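Local coordinates for hypothetical protein PA4535 (Pseudomonas aeruginosa, PDB 1Y0K) that is of unknown function but belongs to a family of putative endonucleases in the PDDEXK nuclease clan, at residues A14-N18 against F144-K148. Sequence-based numbering, arbitrary orientation.
Sequences AEQAN and FVNLK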
# COMPACT_ATOMS: atom_id res chain seq x y z
N ALA A 14 -15.16 1.86 1.55
CA ALA A 14 -14.16 2.89 1.29
C ALA A 14 -14.38 4.10 2.19
O ALA A 14 -13.43 4.64 2.78
CB ALA A 14 -14.17 3.30 -0.19
N GLU A 15 -15.64 4.50 2.32
CA GLU A 15 -16.00 5.61 3.21
C GLU A 15 -15.58 5.35 4.65
O GLU A 15 -15.03 6.25 5.30
CB GLU A 15 -17.51 5.88 3.14
CG GLU A 15 -17.99 6.53 1.87
CD GLU A 15 -19.51 6.68 1.80
OE1 GLU A 15 -20.24 5.84 2.38
OE2 GLU A 15 -19.97 7.65 1.16
N GLN A 16 -15.80 4.13 5.13
CA GLN A 16 -15.44 3.73 6.50
C GLN A 16 -13.94 3.85 6.75
O GLN A 16 -13.53 4.33 7.81
CB GLN A 16 -15.86 2.29 6.78
CG GLN A 16 -17.30 2.13 7.21
CD GLN A 16 -17.76 0.69 7.15
OE1 GLN A 16 -18.90 0.42 6.76
NE2 GLN A 16 -16.89 -0.24 7.53
N ALA A 17 -13.15 3.40 5.78
CA ALA A 17 -11.70 3.50 5.87
C ALA A 17 -11.27 4.97 5.94
O ALA A 17 -10.43 5.32 6.76
CB ALA A 17 -11.03 2.79 4.70
N ASN A 18 -11.86 5.82 5.10
CA ASN A 18 -11.56 7.25 5.12
C ASN A 18 -11.93 7.91 6.44
O ASN A 18 -11.17 8.71 6.97
CB ASN A 18 -12.24 7.99 3.97
CG ASN A 18 -11.50 7.81 2.66
OD1 ASN A 18 -10.37 7.32 2.63
ND2 ASN A 18 -12.14 8.20 1.56
N PHE A 144 -1.23 2.85 1.01
CA PHE A 144 -2.62 2.50 1.33
C PHE A 144 -3.50 3.19 0.29
O PHE A 144 -3.56 4.42 0.22
CB PHE A 144 -3.01 2.91 2.75
CG PHE A 144 -4.42 2.52 3.10
CD1 PHE A 144 -4.68 1.23 3.57
CD2 PHE A 144 -5.48 3.41 2.94
CE1 PHE A 144 -5.99 0.84 3.88
CE2 PHE A 144 -6.79 3.02 3.25
CZ PHE A 144 -7.04 1.73 3.72
N VAL A 145 -4.14 2.37 -0.53
CA VAL A 145 -4.90 2.83 -1.68
C VAL A 145 -6.41 2.66 -1.42
O VAL A 145 -6.90 1.54 -1.21
CB VAL A 145 -4.48 2.09 -2.98
CG1 VAL A 145 -5.18 2.71 -4.20
CG2 VAL A 145 -2.97 2.16 -3.17
N ASN A 146 -7.13 3.77 -1.45
CA ASN A 146 -8.56 3.76 -1.14
C ASN A 146 -9.28 4.87 -1.91
O ASN A 146 -9.18 6.03 -1.56
CB ASN A 146 -8.79 3.90 0.37
CG ASN A 146 -10.25 3.75 0.74
OD1 ASN A 146 -10.92 2.82 0.29
ND2 ASN A 146 -10.75 4.67 1.56
N LEU A 147 -9.99 4.47 -2.95
CA LEU A 147 -10.64 5.41 -3.86
C LEU A 147 -12.14 5.23 -3.74
O LEU A 147 -12.63 4.12 -3.92
CB LEU A 147 -10.20 5.16 -5.30
CG LEU A 147 -8.69 5.08 -5.59
CD1 LEU A 147 -8.42 4.65 -7.02
CD2 LEU A 147 -7.99 6.41 -5.28
N LYS A 148 -12.87 6.30 -3.44
CA LYS A 148 -14.32 6.21 -3.39
C LYS A 148 -14.91 6.10 -4.80
O LYS A 148 -15.96 5.48 -5.00
CB LYS A 148 -14.93 7.38 -2.60
CG LYS A 148 -16.43 7.22 -2.34
CD LYS A 148 -17.01 8.33 -1.45
CE LYS A 148 -18.53 8.29 -1.41
NZ LYS A 148 -19.20 8.44 -2.73
O HOH W 1 -10.72 8.17 -1.00
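Helix 3-23 packs on one face of the mixed sheet, and the contact joins its residues 14-18 to the C-terminal part of strand 140-146 and the loop that follows, where A14, A17 and N18 meet the amide of N146. The short helix and strand segments approach to 9.7 Å between axes, their N-to-C directions 132° apart. N146 has CG anti to its own backbone N, which carries the amide across to the helix. N146 ND2 donates to A14 O at 2.9 Å; the bond is nearly straight (166°), and the acceptor lies in the amide plane of N146, although the donor is tilted from the A14 carbonyl plane. A14 O also accepts the helical bond from N18 N at 3.0 Å, so this oxygen takes two donors. The same ND2 makes a weak, bent bond (138°) to N18 OD1, the two amide planes standing steeply across each other. N18 ND2 donates to a water at 2.9 Å, which donates to N146 O at 2.7 Å. A14 CB sits 3.3 Å from N146 OD1. A17 CB lies near the plane of the F144 ring at its CZ edge, and also next to N146 ND2; W32 meets F144 edge-to-face. At the more open margin the extended E15 chain crosses K148 obliquely, OE2 3.0 Å from K148 CE, while K148 NZ remains 4.0 Å from E15 OE2, too far for a salt bridge. The A14 O bond, with weak help from N18 OD1, thus probably restricts rotation of the buried N146 amide, whereas the E15-K148 attraction is probably only a loose electrostatic supplement.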